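Local coordinates for protein Ika8 (Synthetic construct, PDB 6G6O) that is a computationally designed, symmetrical eight-bladed beta-propeller of the WD40 type, an artificial protein with no assigned biological function, at residues D145-S150 against V157-I162; S184-V189 against V199-T204. One frame throughout, in Å; residues are numbered along the deposited sequence.

Contact 1: D145-S150 against V157-I162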
loop_
_atom_site.group_PDB
_atom_site.type_symbol
_atom_site.label_atom_id
_atom_site.label_comp_id
_atom_site.label_asym_id
_atom_site.label_seq_id
_atom_site.Cartn_x
_atom_site.Cartn_y
_atom_site.Cartn_z
ATOM N N ASP A 145 13.951 -9.602 2.514
ATOM C CA ASP A 145 15.213 -10.344 2.463
ATOM C C ASP A 145 16.393 -9.436 2.116
ATOM O O ASP A 145 17.194 -9.729 1.226
ATOM C CB ASP A 145 15.117 -11.507 1.475
ATOM C CG ASP A 145 14.316 -12.671 2.022
ATOM O OD1 ASP A 145 14.581 -13.088 3.169
ATOM O OD2 ASP A 145 13.422 -13.167 1.306
ATOM N N ASN A 146 16.493 -8.319 2.836
ATOM C CA ASN A 146 17.556 -7.331 2.652
ATOM C C ASN A 146 17.620 -6.799 1.223
ATOM O O ASN A 146 18.658 -6.285 0.796
ATOM C CB ASN A 146 18.921 -7.899 3.063
ATOM C CG ASN A 146 19.183 -7.768 4.551
ATOM O OD1 ASN A 146 18.965 -6.709 5.141
ATOM N ND2 ASN A 146 19.657 -8.846 5.165
ATOM N N ILE A 147 16.528 -6.912 0.474
ATOM C CA ILE A 147 16.449 -6.428 -0.898
ATOM C C ILE A 147 15.317 -5.416 -0.978
ATOM O O ILE A 147 14.179 -5.718 -0.600
ATOM C CB ILE A 147 16.226 -7.576 -1.899
ATOM C CG1 ILE A 147 17.387 -8.573 -1.844
ATOM C CG2 ILE A 147 16.053 -7.030 -3.309
ATOM C CD1 ILE A 147 17.224 -9.752 -2.779
ATOM N N VAL A 148 15.630 -4.219 -1.465
ATOM C CA VAL A 148 14.657 -3.147 -1.635
ATOM C C VAL A 148 14.396 -2.967 -3.123
ATOM O O VAL A 148 15.336 -2.807 -3.910
ATOM C CB VAL A 148 15.149 -1.832 -1.006
ATOM C CG1 VAL A 148 14.120 -0.731 -1.208
ATOM C CG2 VAL A 148 15.447 -2.028 0.469
ATOM N N VAL A 149 13.123 -2.999 -3.507
ATOM C CA VAL A 149 12.697 -2.731 -4.875
ATOM C C VAL A 149 11.789 -1.512 -4.839
ATOM O O VAL A 149 10.736 -1.535 -4.190
ATOM C CB VAL A 149 11.983 -3.936 -5.503
ATOM C CG1 VAL A 149 11.700 -3.672 -6.970
ATOM C CG2 VAL A 149 12.827 -5.188 -5.341
ATOM N N SER A 150 12.196 -0.451 -5.531
ATOM C CA SER A 150 11.520 0.835 -5.465
ATOM C C SER A 150 11.046 1.265 -6.845
ATOM O O SER A 150 11.688 0.980 -7.859
ATOM C CB SER A 150 12.443 1.910 -4.882
ATOM O OG SER A 150 13.589 2.089 -5.697
ATOM N N VAL A 157 12.412 1.764 -12.047
ATOM C CA VAL A 157 12.359 0.731 -11.019
ATOM C C VAL A 157 13.784 0.283 -10.732
ATOM O O VAL A 157 14.522 -0.075 -11.656
ATOM C CB VAL A 157 11.492 -0.468 -11.448
ATOM C CG1 VAL A 157 11.422 -1.496 -10.335
ATOM C CG2 VAL A 157 10.093 -0.008 -11.840
ATOM N N LYS A 158 14.170 0.303 -9.458
ATOM C CA LYS A 158 15.528 -0.029 -9.054
ATOM C C LYS A 158 15.504 -1.121 -7.992
ATOM O O LYS A 158 14.513 -1.310 -7.282
ATOM C CB LYS A 158 16.275 1.206 -8.527
ATOM C CG LYS A 158 16.293 2.381 -9.496
ATOM C CD LYS A 158 17.321 3.423 -9.088
ATOM C CE LYS A 158 17.143 4.716 -9.871
ATOM N NZ LYS A 158 17.104 4.492 -11.342
ATOM N N VAL A 159 16.618 -1.843 -7.895
ATOM C CA VAL A 159 16.788 -2.921 -6.928
ATOM C C VAL A 159 18.088 -2.680 -6.174
ATOM O O VAL A 159 19.167 -2.680 -6.779
ATOM C CB VAL A 159 16.806 -4.305 -7.600
ATOM C CG1 VAL A 159 16.991 -5.394 -6.555
ATOM C CG2 VAL A 159 15.530 -4.533 -8.396
ATOM N N TRP A 160 17.988 -2.480 -4.862
ATOM C CA TRP A 160 19.145 -2.276 -4.002
ATOM C C TRP A 160 19.264 -3.426 -3.013
ATOM O O TRP A 160 18.264 -4.019 -2.601
ATOM C CB TRP A 160 19.054 -0.958 -3.217
ATOM C CG TRP A 160 18.527 0.209 -3.991
ATOM C CD1 TRP A 160 17.223 0.463 -4.309
ATOM C CD2 TRP A 160 19.289 1.300 -4.523
ATOM N NE1 TRP A 160 17.129 1.637 -5.018
ATOM C CE2 TRP A 160 18.383 2.170 -5.161
ATOM C CE3 TRP A 160 20.651 1.621 -4.527
ATOM C CZ2 TRP A 160 18.795 3.342 -5.797
ATOM C CZ3 TRP A 160 21.057 2.785 -5.157
ATOM C CH2 TRP A 160 20.133 3.630 -5.784
ATOM N N TYR A 161 20.499 -3.732 -2.627
ATOM C CA TYR A 161 20.771 -4.675 -1.551
ATOM C C TYR A 161 21.227 -3.891 -0.329
ATOM O O TYR A 161 22.212 -3.148 -0.398
ATOM C CB TYR A 161 21.822 -5.708 -1.955
ATOM C CG TYR A 161 21.836 -6.910 -1.038
ATOM C CD1 TYR A 161 20.921 -7.941 -1.203
ATOM C CD2 TYR A 161 22.751 -7.005 0.003
ATOM C CE1 TYR A 161 20.922 -9.039 -0.363
ATOM C CE2 TYR A 161 22.759 -8.100 0.849
ATOM C CZ TYR A 161 21.842 -9.113 0.660
ATOM O OH TYR A 161 21.843 -10.206 1.498
ATOM N N ILE A 162 20.504 -4.056 0.781
ATOM C CA ILE A 162 20.803 -3.301 1.989
ATOM C C ILE A 162 22.180 -3.684 2.516
ATOM O O ILE A 162 22.564 -4.860 2.522
ATOM C CB ILE A 162 19.709 -3.537 3.043
ATOM C CG1 ILE A 162 18.368 -3.007 2.531
ATOM C CG2 ILE A 162 20.081 -2.888 4.374
ATOM C CD1 ILE A 162 17.383 -2.671 3.624
#

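Contact 2: S184-V189 against V199-T204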
loop_
_atom_site.group_PDB
_atom_site.type_symbol
_atom_site.label_atom_id
_atom_site.label_comp_id
_atom_site.label_asym_id
_atom_site.label_seq_id
_atom_site.Cartn_x
_atom_site.Cartn_y
_atom_site.Cartn_z
ATOM N N SER A 184 10.193 -11.778 -5.942
ATOM C CA SER A 184 10.583 -13.017 -5.261
ATOM C C SER A 184 11.343 -13.927 -6.225
ATOM O O SER A 184 10.939 -14.067 -7.385
ATOM C CB SER A 184 9.383 -13.793 -4.697
ATOM O OG SER A 184 8.468 -12.954 -4.011
ATOM N N LYS A 185 12.441 -14.536 -5.755
ATOM C CA LYS A 185 13.256 -15.481 -6.512
ATOM C C LYS A 185 14.099 -14.808 -7.580
ATOM O O LYS A 185 15.133 -14.200 -7.303
ATOM C CB LYS A 185 12.378 -16.512 -7.205
ATOM C CG LYS A 185 13.067 -17.841 -7.495
ATOM C CD LYS A 185 12.911 -18.202 -8.977
ATOM C CE LYS A 185 11.469 -18.019 -9.515
ATOM N NZ LYS A 185 11.169 -18.792 -10.784
ATOM N N ASN A 186 13.615 -14.917 -8.809
ATOM C CA ASN A 186 14.277 -14.520 -10.043
ATOM C C ASN A 186 13.474 -13.428 -10.732
ATOM O O ASN A 186 13.837 -12.977 -11.821
ATOM C CB ASN A 186 14.392 -15.744 -10.971
ATOM C CG ASN A 186 15.532 -15.645 -12.020
ATOM O OD1 ASN A 186 15.697 -16.553 -12.819
ATOM N ND2 ASN A 186 16.341 -14.583 -11.971
ATOM N N ILE A 187 12.338 -13.064 -10.143
ATOM C CA ILE A 187 11.260 -12.353 -10.808
ATOM C C ILE A 187 11.016 -11.063 -10.049
ATOM O O ILE A 187 10.882 -11.069 -8.819
ATOM C CB ILE A 187 9.981 -13.212 -10.863
ATOM C CG1 ILE A 187 10.210 -14.432 -11.758
ATOM C CG2 ILE A 187 8.788 -12.391 -11.352
ATOM C CD1 ILE A 187 10.173 -14.109 -13.210
ATOM N N VAL A 188 10.971 -9.964 -10.786
ATOM C CA VAL A 188 10.461 -8.693 -10.304
ATOM C C VAL A 188 9.329 -8.309 -11.236
ATOM O O VAL A 188 9.514 -8.288 -12.457
ATOM C CB VAL A 188 11.549 -7.607 -10.288
ATOM C CG1 VAL A 188 10.919 -6.228 -10.243
ATOM C CG2 VAL A 188 12.478 -7.815 -9.114
ATOM N N VAL A 189 8.151 -8.057 -10.675
ATOM C CA VAL A 189 6.992 -7.637 -11.451
ATOM C C VAL A 189 6.636 -6.221 -11.024
ATOM O O VAL A 189 6.587 -5.923 -9.826
ATOM C CB VAL A 189 5.800 -8.597 -11.269
ATOM C CG1 VAL A 189 5.502 -8.819 -9.790
ATOM C CG2 VAL A 189 4.573 -8.077 -12.004
ATOM N N VAL A 199 7.464 -8.028 -16.193
ATOM C CA VAL A 199 8.045 -9.062 -15.345
ATOM C C VAL A 199 9.536 -9.125 -15.643
ATOM O O VAL A 199 9.939 -9.381 -16.785
ATOM C CB VAL A 199 7.374 -10.423 -15.577
ATOM C CG1 VAL A 199 8.166 -11.529 -14.902
ATOM C CG2 VAL A 199 5.945 -10.392 -15.066
ATOM N N TRP A 200 10.353 -8.895 -14.620
ATOM C CA TRP A 200 11.794 -8.782 -14.776
ATOM C C TRP A 200 12.503 -9.968 -14.144
ATOM O O TRP A 200 11.930 -10.720 -13.352
ATOM C CB TRP A 200 12.317 -7.491 -14.145
ATOM C CG TRP A 200 11.555 -6.282 -14.541
ATOM C CD1 TRP A 200 10.485 -5.740 -13.895
ATOM C CD2 TRP A 200 11.803 -5.451 -15.678
ATOM N NE1 TRP A 200 10.048 -4.622 -14.562
ATOM C CE2 TRP A 200 10.842 -4.423 -15.660
ATOM C CE3 TRP A 200 12.744 -5.478 -16.711
ATOM C CZ2 TRP A 200 10.795 -3.430 -16.633
ATOM C CZ3 TRP A 200 12.696 -4.490 -17.677
ATOM C CH2 TRP A 200 11.727 -3.481 -17.631
ATOM N N ASP A 201 13.774 -10.115 -14.500
ATOM C CA ASP A 201 14.649 -11.110 -13.901
ATOM C C ASP A 201 15.544 -10.410 -12.885
ATOM O O ASP A 201 16.279 -9.483 -13.240
ATOM C CB ASP A 201 15.475 -11.830 -14.965
ATOM C CG ASP A 201 16.140 -13.083 -14.435
ATOM O OD1 ASP A 201 17.090 -12.962 -13.634
ATOM O OD2 ASP A 201 15.710 -14.195 -14.806
ATOM N N ILE A 202 15.477 -10.851 -11.625
ATOM C CA ILE A 202 16.200 -10.175 -10.550
ATOM C C ILE A 202 17.710 -10.267 -10.723
ATOM O O ILE A 202 18.448 -9.488 -10.107
ATOM C CB ILE A 202 15.792 -10.741 -9.175
ATOM C CG1 ILE A 202 16.168 -9.772 -8.053
ATOM C CG2 ILE A 202 16.515 -12.033 -8.908
ATOM C CD1 ILE A 202 15.845 -8.332 -8.340
ATOM N N LEU A 203 18.200 -11.201 -11.535
ATOM C CA LEU A 203 19.629 -11.330 -11.781
ATOM C C LEU A 203 20.025 -11.096 -13.227
ATOM O O LEU A 203 21.159 -10.684 -13.480
ATOM C CB LEU A 203 20.130 -12.716 -11.344
ATOM C CG LEU A 203 19.742 -13.161 -9.933
ATOM C CD1 LEU A 203 20.360 -14.509 -9.601
ATOM C CD2 LEU A 203 20.158 -12.112 -8.909
ATOM N N THR A 204 19.128 -11.339 -14.181
ATOM C CA THR A 204 19.435 -11.070 -15.577
ATOM C C THR A 204 19.074 -9.642 -15.967
ATOM O O THR A 204 19.846 -8.974 -16.662
ATOM C CB THR A 204 18.699 -12.065 -16.482
ATOM O OG1 THR A 204 19.366 -13.332 -16.438
ATOM C CG2 THR A 204 18.690 -11.579 -17.918
#

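Contact 1: D145-S150 against V157-I162
Tyr161 lays its ring against the backbone of Asn146 and the side chain of Ile147, at one end of a beta hairpin. The hairpin joins the second and third strands of one four-stranded WD40 propeller blade. A chi1 of -164° sets CG of Tyr161 anti to the backbone N and puts the ring beside Asn146 O and Ile147 CG1. Its CB leads to CG, and Tyr161 CG lies 3.7 Å from Asn146 O. That oxygen sits above one ring face, offset toward the rim. Tyr161 CD1 is the ring atom nearest Asn146 O, at 3.4 Å, and it also touches Ile147 CG1 at 3.6 Å. Tyr161 CE1 lies a little farther than CD1 from both. Tyr161 CZ and OH are each 4.0 Å from Asn146 CB. An alanine here would strip these contacts away and would probably leave one flank of Ile147 and the backbone carbonyl of Asn146 less well covered.

Asn146 O also accepts a hydrogen bond from Ile162 N. Val148 and Trp160 exchange two backbone bonds as a hydrogen-bonded antiparallel pair, and Ser150 and Lys158 do the same. On the face of Ile147, Ile147 CG2 meets Val159 CG1 at 3.8 Å, and Val149 lies beside Val159, pointing the same way. This face packs on Phe183 and Leu181 of the next blade. On the other face, Val148 CG2 reaches Ile162 CG1 at 3.7 Å. Ser150 OG is hydrogen-bonded to His134 NE2, the serine-histidine link familiar from WD40 blades. Ser150 OG also stands in the plane of the Trp160 indole, at its edge, 3.6 Å from Trp160 NE1.

Contact 2: S184-V189 against V199-T204
Asp201 OD1 accepts two backbone N-H groups from the chain that follows it, in an Asx turn and Asx motif at the end of the third strand of a WD40 blade. Leu203 N comes to Asp201 OD1 on the anti side, near the carboxylate plane, at 3.0 Å. Thr204 N approaches Asp201 OD1 from above that plane at 2.7 Å. Two donors thus hold the carboxylate against the loop. The Asn186 amide is modelled beside it, but its exact placement there is doubtful.

Across the hairpin, Asn186 O accepts from Ile202 N at 2.7 Å, with the donor well above the carbonyl plane. Val188 and Trp200 form the hydrogen-bonded antiparallel pair. Val188 CG1 touches Trp200 CD1 at 3.7 Å. Val188 CG2 presses on Ile202 CD1 at 3.5 Å, tighter than usual. Ile202 has CG1 anti to its backbone N (chi1 -161°), which brings CD1 to this valine. On the face of Ile187, Ile187 CG2 and CD1 both lie 3.7 Å from Val199 CG1. Trp200 NE1 is hydrogen-bonded to Ser190 OG, farther along the second strand. The chemistry divides by position: backbone bonds and branched apolar side chains join the two strands, while the Asp201 carboxylate ties down the loop that follows, its negative charge probably eased by the two N-H groups.

How the contacts relate
Contact 1 and contact 2 sit in adjacent blades of the propeller, in series along the chain, their centres about 12 Å apart. Each joins the second and third strands of its own four-stranded antiparallel sheet: 147-152 with 157-161, then 187-192 with 197-201. They share no sheet. Strand 167-170, the outer strand of contact 1's blade, and most of strand 178-184, which begins contact 2's blade, lie between them in the chain. The two hairpins meet through apolar packing, Val159 CG1 on Ile202 CD1 at 3.6 Å and Val149 CG1 on Val188 CG1 at 4.2 Å. Such contacts probably help hold neighbouring blades together.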